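Local atomic coordinates of protein-L-isoaspartate(D-aspartate) O-methyltransferase (PDB entry 1VBF), a protein that probably methylates L-isoaspartyl residues of aged proteins with S-adenosyl-L-methionine, an esterification that starts the repair or degradation of damaged chains. Residues S26-P30 with Y107-L112; L29-L33 with A44-L48; K4-L8 with A19-V23; G166-V170 with Y206-F211. One frame throughout, in Å; residues are numbered along the deposited sequence.

Contact 1: residues S26-P30 with Y107-L112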
loop_
_atom_site.group_PDB
_atom_site.type_symbol
_atom_site.label_atom_id
_atom_site.label_comp_id
_atom_site.label_asym_id
_atom_site.label_seq_id
_atom_site.Cartn_x
_atom_site.Cartn_y
_atom_site.Cartn_z
ATOM N N SER B 26 -13.474 10.474 -37.859
ATOM C CA SER B 26 -12.354 9.705 -38.375
ATOM C C SER B 26 -11.393 10.641 -39.122
ATOM O O SER B 26 -10.226 10.297 -39.377
ATOM C CB SER B 26 -12.856 8.601 -39.301
ATOM O OG SER B 26 -13.636 9.157 -40.334
ATOM N N LEU B 27 -11.894 11.826 -39.465
ATOM C CA LEU B 27 -11.100 12.824 -40.166
ATOM C C LEU B 27 -10.072 13.509 -39.259
ATOM O O LEU B 27 -9.192 14.233 -39.740
ATOM C CB LEU B 27 -12.010 13.880 -40.806
ATOM C CG LEU B 27 -12.355 13.781 -42.310
ATOM C CD1 LEU B 27 -12.311 12.334 -42.832
ATOM C CD2 LEU B 27 -13.742 14.395 -42.517
ATOM N N PHE B 28 -10.168 13.302 -37.952
ATOM C CA PHE B 28 -9.198 13.919 -37.084
ATOM C C PHE B 28 -8.347 12.864 -36.428
ATOM O O PHE B 28 -7.418 13.190 -35.692
ATOM C CB PHE B 28 -9.879 14.740 -36.018
ATOM C CG PHE B 28 -10.786 15.789 -36.551
ATOM C CD1 PHE B 28 -12.014 15.443 -37.100
ATOM C CD2 PHE B 28 -10.449 17.137 -36.444
ATOM C CE1 PHE B 28 -12.901 16.427 -37.535
ATOM C CE2 PHE B 28 -11.327 18.127 -36.876
ATOM C CZ PHE B 28 -12.563 17.768 -37.419
ATOM N N LEU B 29 -8.665 11.599 -36.693
ATOM C CA LEU B 29 -7.915 10.482 -36.126
ATOM C C LEU B 29 -6.899 9.903 -37.106
ATOM O O LEU B 29 -7.167 9.836 -38.308
ATOM C CB LEU B 29 -8.884 9.384 -35.685
ATOM C CG LEU B 29 -9.777 9.697 -34.481
ATOM C CD1 LEU B 29 -10.861 8.639 -34.369
ATOM C CD2 LEU B 29 -8.947 9.760 -33.189
ATOM N N PRO B 30 -5.723 9.473 -36.607
ATOM C CA PRO B 30 -4.659 8.893 -37.444
ATOM C C PRO B 30 -5.169 7.603 -38.090
ATOM O O PRO B 30 -6.277 7.151 -37.792
ATOM C CB PRO B 30 -3.529 8.595 -36.448
ATOM C CG PRO B 30 -3.851 9.416 -35.263
ATOM C CD PRO B 30 -5.351 9.410 -35.188
ATOM N N TYR B 107 0.029 18.824 -35.827
ATOM C CA TYR B 107 -0.879 17.804 -36.319
ATOM C C TYR B 107 -2.272 18.352 -36.598
ATOM O O TYR B 107 -2.899 17.977 -37.589
ATOM C CB TYR B 107 -0.947 16.651 -35.319
ATOM C CG TYR B 107 -1.973 15.573 -35.648
ATOM C CD1 TYR B 107 -1.698 14.537 -36.559
ATOM C CD2 TYR B 107 -3.228 15.600 -35.054
ATOM C CE1 TYR B 107 -2.666 13.561 -36.855
ATOM C CE2 TYR B 107 -4.185 14.649 -35.347
ATOM C CZ TYR B 107 -3.911 13.637 -36.234
ATOM O OH TYR B 107 -4.914 12.723 -36.457
ATOM N N ALA B 108 -2.757 19.259 -35.757
ATOM C CA ALA B 108 -4.104 19.790 -35.953
ATOM C C ALA B 108 -4.247 21.017 -36.834
ATOM O O ALA B 108 -5.347 21.301 -37.302
ATOM C CB ALA B 108 -4.753 20.073 -34.604
ATOM N N SER B 109 -3.153 21.750 -37.029
ATOM C CA SER B 109 -3.120 22.976 -37.848
ATOM C C SER B 109 -3.864 22.840 -39.185
ATOM O O SER B 109 -4.645 23.712 -39.602
ATOM C CB SER B 109 -1.664 23.351 -38.137
ATOM O OG SER B 109 -1.047 22.333 -38.907
ATOM N N LYS B 110 -3.593 21.722 -39.840
ATOM C CA LYS B 110 -4.165 21.368 -41.126
ATOM C C LYS B 110 -5.616 20.836 -41.082
ATOM O O LYS B 110 -6.410 21.102 -41.976
ATOM C CB LYS B 110 -3.220 20.336 -41.740
ATOM C CG LYS B 110 -2.552 19.485 -40.632
ATOM C CD LYS B 110 -1.245 18.803 -41.032
ATOM C CE LYS B 110 -0.086 19.784 -41.040
ATOM N NZ LYS B 110 1.211 19.109 -41.342
ATOM N N LEU B 111 -5.963 20.111 -40.023
ATOM C CA LEU B 111 -7.286 19.511 -39.884
ATOM C C LEU B 111 -8.483 20.418 -39.639
ATOM O O LEU B 111 -9.620 19.958 -39.721
ATOM C CB LEU B 111 -7.250 18.455 -38.778
ATOM C CG LEU B 111 -6.215 17.337 -38.937
ATOM C CD1 LEU B 111 -5.989 16.634 -37.591
ATOM C CD2 LEU B 111 -6.685 16.369 -40.014
ATOM N N LEU B 112 -8.258 21.692 -39.334
ATOM C CA LEU B 112 -9.379 22.597 -39.069
ATOM C C LEU B 112 -9.564 23.717 -40.098
ATOM O O LEU B 112 -10.277 24.701 -39.850
ATOM C CB LEU B 112 -9.219 23.198 -37.680
ATOM C CG LEU B 112 -9.461 22.223 -36.532
ATOM C CD1 LEU B 112 -9.159 22.861 -35.174
ATOM C CD2 LEU B 112 -10.910 21.790 -36.603
HETATM O O HOH W 1 -9.829 17.503 -40.456
#
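Phe-28 drives its ring into the hollow formed by Leu-111 and Leu-112. Phe-28 CD2 faces Leu-111 CB, the two side chains sliding past each other in opposite senses, and Phe-28 CE2 meets the methyl Leu-112 CD2 at 3.7 Å, near the ring plane. That methyl is therefore a bump against the ring edge, its side chain crossing Phe-28 at about a right angle. A water sits over the centre of one ring face; it donates to Leu-111 O at 2.6 Å and weakly to Leu-27 O, joining the two backbones. Leu-111 CD2 lies beside Leu-27 O. Helix 102-109 belongs to the Rossmann-like methyltransferase fold, on the beta-alpha-beta crossover from strand 94-99 to its parallel neighbour 118-122, and the loop after helix 14-22 lies against its later residues and the chain that follows. Tyr-107 reaches back from that helix with CG anti to the backbone N (chi1 174°), and its OH donates to Phe-28 O at 2.7 Å. The donor stands 54° out of the carbonyl plane, with a C=O...O angle of 120°. Pro-30 crosses the phenol end at about a right angle, CG lying 4.3 Å from Tyr-107 CZ. A phenylalanine in place of Tyr-107 would keep the ring but is likely to leave Phe-28 O without this donor. On a second subunit, Asn-32 packs against both Pro-30 and Tyr-107.

Contact 2: residues L29-L33 with A44-L48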
loop_
_atom_site.group_PDB
_atom_site.type_symbol
_atom_site.label_atom_id
_atom_site.label_comp_id
_atom_site.label_asym_id
_atom_site.label_seq_id
_atom_site.Cartn_x
_atom_site.Cartn_y
_atom_site.Cartn_z
ATOM N N LEU B 29 -8.665 11.599 -36.693
ATOM C CA LEU B 29 -7.915 10.482 -36.126
ATOM C C LEU B 29 -6.899 9.903 -37.106
ATOM O O LEU B 29 -7.167 9.836 -38.308
ATOM C CB LEU B 29 -8.884 9.384 -35.685
ATOM C CG LEU B 29 -9.777 9.697 -34.481
ATOM C CD1 LEU B 29 -10.861 8.639 -34.369
ATOM C CD2 LEU B 29 -8.947 9.760 -33.189
ATOM N N PRO B 30 -5.723 9.473 -36.607
ATOM C CA PRO B 30 -4.659 8.893 -37.444
ATOM C C PRO B 30 -5.169 7.603 -38.090
ATOM O O PRO B 30 -6.277 7.151 -37.792
ATOM C CB PRO B 30 -3.529 8.595 -36.448
ATOM C CG PRO B 30 -3.851 9.416 -35.263
ATOM C CD PRO B 30 -5.351 9.410 -35.188
ATOM N N GLU B 31 -4.351 7.007 -38.950
ATOM C CA GLU B 31 -4.700 5.771 -39.643
ATOM C C GLU B 31 -4.954 4.616 -38.666
ATOM O O GLU B 31 -5.992 3.943 -38.710
ATOM C CB GLU B 31 -3.555 5.415 -40.596
ATOM C CG GLU B 31 -3.685 4.095 -41.360
ATOM C CD GLU B 31 -4.961 4.017 -42.184
ATOM O OE1 GLU B 31 -5.538 5.099 -42.486
ATOM O OE2 GLU B 31 -5.374 2.877 -42.529
ATOM N N ASN B 32 -3.981 4.390 -37.794
ATOM C CA ASN B 32 -4.030 3.324 -36.788
ATOM C C ASN B 32 -5.308 3.295 -35.932
ATOM O O ASN B 32 -5.711 2.240 -35.462
ATOM C CB ASN B 32 -2.800 3.452 -35.873
ATOM C CG ASN B 32 -2.632 4.874 -35.313
ATOM O OD1 ASN B 32 -2.446 5.835 -36.066
ATOM N ND2 ASN B 32 -2.718 5.008 -33.998
ATOM N N LEU B 33 -5.945 4.446 -35.753
ATOM C CA LEU B 33 -7.137 4.552 -34.915
ATOM C C LEU B 33 -8.463 4.762 -35.650
ATOM O O LEU B 33 -9.481 5.077 -35.031
ATOM C CB LEU B 33 -6.952 5.701 -33.920
ATOM C CG LEU B 33 -5.849 5.606 -32.868
ATOM C CD1 LEU B 33 -5.761 6.904 -32.105
ATOM C CD2 LEU B 33 -6.155 4.475 -31.920
ATOM N N ALA B 44 -9.858 6.190 -24.136
ATOM C CA ALA B 44 -9.081 7.354 -24.535
ATOM C C ALA B 44 -8.101 6.810 -25.545
ATOM O O ALA B 44 -7.539 5.745 -25.333
ATOM C CB ALA B 44 -8.340 7.937 -23.353
ATOM N N LEU B 45 -7.894 7.546 -26.633
ATOM C CA LEU B 45 -7.008 7.100 -27.699
ATOM C C LEU B 45 -5.608 7.736 -27.658
ATOM O O LEU B 45 -5.446 8.937 -27.389
ATOM C CB LEU B 45 -7.699 7.333 -29.059
ATOM C CG LEU B 45 -9.206 6.984 -29.038
ATOM C CD1 LEU B 45 -9.882 7.280 -30.380
ATOM C CD2 LEU B 45 -9.377 5.524 -28.654
ATOM N N PRO B 46 -4.577 6.925 -27.915
ATOM C CA PRO B 46 -3.170 7.323 -27.925
ATOM C C PRO B 46 -2.835 8.150 -29.144
ATOM O O PRO B 46 -3.061 7.710 -30.268
ATOM C CB PRO B 46 -2.431 5.988 -27.964
ATOM C CG PRO B 46 -3.442 4.994 -27.518
ATOM C CD PRO B 46 -4.699 5.482 -28.136
ATOM N N ILE B 47 -2.285 9.337 -28.926
ATOM C CA ILE B 47 -1.905 10.216 -30.024
ATOM C C ILE B 47 -0.415 10.537 -29.961
ATOM O O ILE B 47 0.292 10.483 -30.961
ATOM C CB ILE B 47 -2.684 11.514 -29.966
ATOM C CG1 ILE B 47 -4.183 11.207 -29.979
ATOM C CG2 ILE B 47 -2.277 12.399 -31.133
ATOM C CD1 ILE B 47 -4.618 10.465 -31.208
ATOM N N LEU B 48 0.053 10.874 -28.769
ATOM C CA LEU B 48 1.455 11.182 -28.552
ATOM C C LEU B 48 1.904 10.558 -27.236
ATOM O O LEU B 48 1.084 10.298 -26.363
ATOM C CB LEU B 48 1.655 12.701 -28.482
ATOM C CG LEU B 48 1.653 13.498 -29.795
ATOM C CD1 LEU B 48 1.925 14.979 -29.503
ATOM C CD2 LEU B 48 2.729 12.938 -30.734
HETATM O O HOH W 2 -1.120 6.969 -31.748
#
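Leu-33 and Leu-45 both carry CG opposite their carbonyl carbons (chi1 -64° and -41°), which lets the two side chains slide past each other in opposite directions. The branch doing most of the touching is Leu-33 CD1: it lies 3.6 Å from Leu-45 CB, 3.8 Å from Ile-47 CD1 and against the carbonyl oxygen of Pro-46. Its sister methyl CD2 rests on Pro-46 CD at 4.2 Å, so one leucine spans three successive residues of the strand. Leu-29 adds a methyl-to-methyl contact, CD2 to Leu-45 CD1 at 3.9 Å, with the side chains crossing at about a right angle. Strand 45-48 pairs with 51-53 in a two-stranded antiparallel sheet, and a classic beta bulge at Ile-47 and Leu-48 interrupts its regular pairing. No direct hydrogen bond joins the segments. Ile-47 CD1 also meets Pro-30 CD at 4.2 Å, again crosswise, closing the apolar patch. At its polar border a water donates to Pro-46 O at 2.6 Å and weakly accepts from Asn-32 ND2. That same amide nitrogen donates to Ile-47 O of a second subunit, whose Asn-32 returns a weak bond to Ile-47 O here, and Pro-46 packs on its counterpart across this interface.

Contact 3: residues K4-L8 with A19-V23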
loop_
_atom_site.group_PDB
_atom_site.type_symbol
_atom_site.label_atom_id
_atom_site.label_comp_id
_atom_site.label_asym_id
_atom_site.label_seq_id
_atom_site.Cartn_x
_atom_site.Cartn_y
_atom_site.Cartn_z
ATOM N N LYS B 4 -22.441 5.427 -32.245
ATOM C CA LYS B 4 -22.808 6.789 -32.598
ATOM C C LYS B 4 -24.253 7.153 -32.225
ATOM O O LYS B 4 -24.497 8.208 -31.612
ATOM C CB LYS B 4 -22.559 7.016 -34.094
ATOM C CG LYS B 4 -22.715 8.459 -34.561
ATOM C CD LYS B 4 -22.312 8.613 -36.015
ATOM C CE LYS B 4 -22.144 10.092 -36.425
ATOM N NZ LYS B 4 -23.249 10.684 -37.258
ATOM N N GLU B 5 -25.197 6.277 -32.587
ATOM C CA GLU B 5 -26.613 6.478 -32.283
ATOM C C GLU B 5 -26.860 6.440 -30.765
ATOM O O GLU B 5 -27.677 7.205 -30.270
ATOM C CB GLU B 5 -27.461 5.424 -33.002
ATOM C CG GLU B 5 -28.992 5.575 -32.868
ATOM C CD GLU B 5 -29.573 5.096 -31.507
ATOM O OE1 GLU B 5 -29.020 4.148 -30.883
ATOM O OE2 GLU B 5 -30.614 5.655 -31.075
ATOM N N GLU B 6 -26.166 5.569 -30.027
ATOM C CA GLU B 6 -26.340 5.525 -28.567
ATOM C C GLU B 6 -26.046 6.918 -27.988
ATOM O O GLU B 6 -26.832 7.476 -27.211
ATOM C CB GLU B 6 -25.338 4.590 -27.872
ATOM C CG GLU B 6 -25.192 3.164 -28.361
ATOM C CD GLU B 6 -24.305 2.326 -27.406
ATOM O OE1 GLU B 6 -24.776 1.994 -26.289
ATOM O OE2 GLU B 6 -23.136 2.014 -27.759
ATOM N N ILE B 7 -24.878 7.442 -28.360
ATOM C CA ILE B 7 -24.409 8.726 -27.882
ATOM C C ILE B 7 -25.289 9.889 -28.304
ATOM O O ILE B 7 -25.544 10.796 -27.501
ATOM C CB ILE B 7 -22.959 9.003 -28.349
ATOM C CG1 ILE B 7 -22.041 7.859 -27.923
ATOM C CG2 ILE B 7 -22.449 10.289 -27.727
ATOM C CD1 ILE B 7 -20.608 8.079 -28.242
ATOM N N LEU B 8 -25.757 9.848 -29.551
ATOM C CA LEU B 8 -26.595 10.904 -30.115
ATOM C C LEU B 8 -27.934 10.998 -29.403
ATOM O O LEU B 8 -28.449 12.083 -29.169
ATOM C CB LEU B 8 -26.812 10.641 -31.602
ATOM C CG LEU B 8 -27.204 11.776 -32.547
ATOM C CD1 LEU B 8 -27.440 11.179 -33.922
ATOM C CD2 LEU B 8 -28.454 12.478 -32.075
ATOM N N ALA B 19 -24.274 18.973 -34.712
ATOM C CA ALA B 19 -22.834 19.039 -34.946
ATOM C C ALA B 19 -22.233 17.612 -34.834
ATOM O O ALA B 19 -21.450 17.178 -35.685
ATOM C CB ALA B 19 -22.202 19.973 -33.940
ATOM N N PHE B 20 -22.637 16.877 -33.794
ATOM C CA PHE B 20 -22.158 15.519 -33.576
ATOM C C PHE B 20 -22.475 14.584 -34.745
ATOM O O PHE B 20 -21.667 13.722 -35.109
ATOM C CB PHE B 20 -22.752 14.922 -32.295
ATOM C CG PHE B 20 -22.222 13.537 -31.987
ATOM C CD1 PHE B 20 -20.865 13.337 -31.702
ATOM C CD2 PHE B 20 -23.049 12.423 -32.083
ATOM C CE1 PHE B 20 -20.353 12.066 -31.529
ATOM C CE2 PHE B 20 -22.538 11.149 -31.914
ATOM C CZ PHE B 20 -21.195 10.968 -31.639
ATOM N N ASN B 21 -23.667 14.737 -35.316
ATOM C CA ASN B 21 -24.037 13.897 -36.424
ATOM C C ASN B 21 -23.244 14.233 -37.683
ATOM O O ASN B 21 -22.799 13.345 -38.404
ATOM C CB ASN B 21 -25.519 14.010 -36.729
ATOM C CG ASN B 21 -26.050 12.768 -37.404
ATOM O OD1 ASN B 21 -26.948 12.117 -36.890
ATOM N ND2 ASN B 21 -25.488 12.421 -38.543
ATOM N N LYS B 22 -23.036 15.520 -37.919
ATOM C CA LYS B 22 -22.313 16.002 -39.099
ATOM C C LYS B 22 -20.765 15.843 -39.174
ATOM O O LYS B 22 -20.251 15.380 -40.187
ATOM C CB LYS B 22 -22.697 17.471 -39.313
ATOM C CG LYS B 22 -21.915 18.170 -40.390
ATOM C CD LYS B 22 -22.202 19.656 -40.357
ATOM C CE LYS B 22 -21.207 20.433 -41.212
ATOM N NZ LYS B 22 -21.513 21.891 -41.170
ATOM N N VAL B 23 -20.033 16.220 -38.120
ATOM C CA VAL B 23 -18.567 16.132 -38.131
ATOM C C VAL B 23 -18.035 14.697 -38.121
ATOM O O VAL B 23 -18.341 13.902 -37.238
ATOM C CB VAL B 23 -17.946 16.940 -36.937
ATOM C CG1 VAL B 23 -16.430 16.814 -36.936
ATOM C CG2 VAL B 23 -18.351 18.417 -37.033
#
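Phe-20 of helix 14-22 and Lys-4 of helix 4-10 lie at the heart of this pairing of the two amino-terminal helices. Phe-20 sends its ring straight at the first helix: chi1 of -177° sets CG trans to the backbone N, and the ring then lodges among Lys-4, Ile-7 and Leu-8, of which Lys-4 and Leu-8 stand a turn apart on one side of helix 4-10. Phe-20 CE2 points to Lys-4 O at 3.5 Å, near the ring plane, and also meets Lys-4 CG at 3.8 Å, where the two side chains run past each other in opposite directions. Phe-20 CD2 touches Leu-8 CB at 4.2 Å at the ring edge, while Ile-7 CG2 reaches CZ obliquely, its side chain crossing the ring at about a right angle. Beyond these, helix 56-65 packs on both Phe-20 and Ile-7 through Leu-56 and Ile-60, and Tyr-83 of helix 83-91 also touches Phe-20. The next residue, Asn-21, contributes its backbone oxygen: Lys-4 is extended up to its last torsion and bends there (chi4 -104°), and NZ donates to Asn-21 O at 2.9 Å. This bond lies in the carbonyl plane, on a lone pair, with a C=O...N angle of 112°. Val-23 is where the chain leaves helical geometry, so the acceptor belongs to the last turn. An ammonium group there would probably be steadied by the negative end of the helix dipole, so that one lysine gives both an apolar stem for Phe-20 and a charge for the helix end.

Contact 4: residues G166-V170 with Y206-F211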
loop_
_atom_site.group_PDB
_atom_site.type_symbol
_atom_site.label_atom_id
_atom_site.label_comp_id
_atom_site.label_asym_id
_atom_site.label_seq_id
_atom_site.Cartn_x
_atom_site.Cartn_y
_atom_site.Cartn_z
ATOM N N GLY B 166 -7.892 17.790 -9.824
ATOM C CA GLY B 166 -7.385 16.749 -8.967
ATOM C C GLY B 166 -5.946 16.370 -9.171
ATOM O O GLY B 166 -5.438 16.365 -10.288
ATOM N N VAL B 167 -5.270 16.110 -8.059
ATOM C CA VAL B 167 -3.896 15.625 -8.093
ATOM C C VAL B 167 -4.241 14.132 -7.988
ATOM O O VAL B 167 -5.387 13.790 -7.681
ATOM C CB VAL B 167 -3.101 16.135 -6.864
ATOM C CG1 VAL B 167 -2.842 17.606 -7.008
ATOM C CG2 VAL B 167 -3.880 15.909 -5.590
ATOM N N GLY B 168 -3.331 13.225 -8.271
ATOM C CA GLY B 168 -3.737 11.832 -8.159
ATOM C C GLY B 168 -4.327 11.356 -9.466
ATOM O O GLY B 168 -4.945 12.129 -10.188
ATOM N N ARG B 169 -4.144 10.072 -9.748
ATOM C CA ARG B 169 -4.563 9.450 -10.989
ATOM C C ARG B 169 -6.057 9.308 -11.280
ATOM O O ARG B 169 -6.434 8.731 -12.294
ATOM C CB ARG B 169 -3.847 8.105 -11.119
ATOM C CG ARG B 169 -2.813 7.912 -10.018
ATOM C CD ARG B 169 -1.410 7.614 -10.504
ATOM N NE ARG B 169 -1.258 6.222 -10.926
ATOM C CZ ARG B 169 -1.452 5.150 -10.151
ATOM N NH1 ARG B 169 -1.815 5.280 -8.881
ATOM N NH2 ARG B 169 -1.291 3.934 -10.657
ATOM N N VAL B 170 -6.909 9.826 -10.408
ATOM C CA VAL B 170 -8.355 9.798 -10.650
ATOM C C VAL B 170 -8.868 11.133 -10.143
ATOM O O VAL B 170 -8.707 11.434 -8.977
ATOM C CB VAL B 170 -9.065 8.676 -9.882
ATOM C CG1 VAL B 170 -10.576 8.799 -10.052
ATOM C CG2 VAL B 170 -8.628 7.352 -10.413
ATOM N N TYR B 206 3.001 12.467 -8.964
ATOM C CA TYR B 206 1.884 11.770 -8.358
ATOM C C TYR B 206 2.215 11.250 -6.977
ATOM O O TYR B 206 3.240 10.589 -6.787
ATOM C CB TYR B 206 1.443 10.605 -9.232
ATOM C CG TYR B 206 0.750 11.018 -10.498
ATOM C CD1 TYR B 206 1.446 11.108 -11.701
ATOM C CD2 TYR B 206 -0.618 11.281 -10.504
ATOM C CE1 TYR B 206 0.799 11.440 -12.883
ATOM C CE2 TYR B 206 -1.280 11.618 -11.683
ATOM C CZ TYR B 206 -0.560 11.695 -12.871
ATOM O OH TYR B 206 -1.204 12.028 -14.039
ATOM N N ASP B 207 1.319 11.511 -6.026
ATOM C CA ASP B 207 1.543 11.092 -4.653
ATOM C C ASP B 207 0.675 9.950 -4.125
ATOM O O ASP B 207 -0.001 10.102 -3.111
ATOM C CB ASP B 207 1.392 12.299 -3.725
ATOM C CG ASP B 207 1.877 12.010 -2.312
ATOM O OD1 ASP B 207 3.033 11.539 -2.170
ATOM O OD2 ASP B 207 1.109 12.247 -1.347
ATOM N N ASP B 208 0.668 8.816 -4.814
ATOM C CA ASP B 208 -0.088 7.669 -4.338
ATOM C C ASP B 208 1.014 6.676 -4.017
ATOM O O ASP B 208 2.102 6.741 -4.604
ATOM C CB ASP B 208 -1.075 7.136 -5.389
ATOM C CG ASP B 208 -0.460 6.986 -6.764
ATOM O OD1 ASP B 208 -0.303 8.002 -7.471
ATOM O OD2 ASP B 208 -0.136 5.849 -7.142
ATOM N N ILE B 209 0.739 5.818 -3.043
ATOM C CA ILE B 209 1.698 4.840 -2.569
ATOM C C ILE B 209 2.306 3.975 -3.672
ATOM O O ILE B 209 3.431 3.486 -3.529
ATOM C CB ILE B 209 1.060 3.953 -1.436
ATOM C CG1 ILE B 209 2.156 3.537 -0.464
ATOM C CG2 ILE B 209 0.334 2.742 -2.011
ATOM C CD1 ILE B 209 1.724 2.543 0.549
ATOM N N GLU B 210 1.583 3.784 -4.772
ATOM C CA GLU B 210 2.137 2.984 -5.855
ATOM C C GLU B 210 3.344 3.757 -6.409
ATOM O O GLU B 210 4.464 3.246 -6.471
ATOM C CB GLU B 210 1.066 2.748 -6.933
ATOM C CG GLU B 210 1.511 1.887 -8.126
ATOM C CD GLU B 210 2.069 0.503 -7.747
ATOM O OE1 GLU B 210 1.490 -0.194 -6.872
ATOM O OE2 GLU B 210 3.091 0.105 -8.347
ATOM N N PHE B 211 3.108 5.015 -6.765
ATOM C CA PHE B 211 4.151 5.866 -7.296
ATOM C C PHE B 211 5.338 6.023 -6.392
ATOM O O PHE B 211 6.466 5.928 -6.846
ATOM C CB PHE B 211 3.590 7.242 -7.623
ATOM C CG PHE B 211 3.084 7.346 -9.021
ATOM C CD1 PHE B 211 2.013 6.548 -9.447
ATOM C CD2 PHE B 211 3.725 8.179 -9.951
ATOM C CE1 PHE B 211 1.584 6.568 -10.783
ATOM C CE2 PHE B 211 3.302 8.209 -11.306
ATOM C CZ PHE B 211 2.232 7.400 -11.718
#
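The amino-terminal end of helix 209-223, which probably takes part in the trimeric coiled-coil assembly, since Ile-209 packs on Ile-209 of neighbouring subunits, is where Arg-169 meets Asp-208. Arg-169 comes from the loop linking antiparallel strands 159-165 and 171-177. Its NH1 forms a salt bridge with Asp-208 OD2, modelled at 2.5 Å, and the guanidinium and carboxylate planes are only 10° apart. Asp-208 is the helix N-cap: the same OD2 accepts a weak capping bond from Phe-211 N at 3.4 Å, with an N-H...O angle of 160°. Its chi1 of 47° places CG between the backbone N and the carbonyl carbon, which brings the carboxylate to both donors. One oxygen thus serves cap and ion pair together. Lower on the side chain, Arg-169 CD lies 4.2 Å from the centroid of the Tyr-206 ring in an off-centre CH-pi contact, and the chain bends at chi2 and chi3 on its way to the aspartate. Beside it, Gly-168 C lies near the plane of that ring, 3.8 Å from Tyr-206 CE2; the glycine backbone angles would jam a CB against the preceding carbonyl oxygen. A methionine in place of Arg-169 would probably leave the Asp-208 carboxylate without its positive mate and cost the loop its ionic tie to the helix start. Arg-169 NH2 also bridges to Asp-208 of a second subunit, and Glu-210 pairs with Arg-212 of a fourth.

How the contacts relate
Contacts 1 and 2 share Leu-29 and Pro-30, and their centres are 11 Å apart: one loop is pressed on helix 102-109 by its first half and on strand 45-48 by its second. Contact 3 comes before both in the chain; Val-23 CG1 at its end touches Phe-28 CE1 of contact 1 at 3.6 Å. Contact 4 stands apart, its centre about 32 Å from that of contact 1 and about 25 Å from that of contact 2, yet contacts 1, 2 and 4 all touch the second subunit. Leu-29 and Tyr-107 also touch Ile-81, in the loop after strand 73-77, which in this methyltransferase fold usually borders the cofactor pocket.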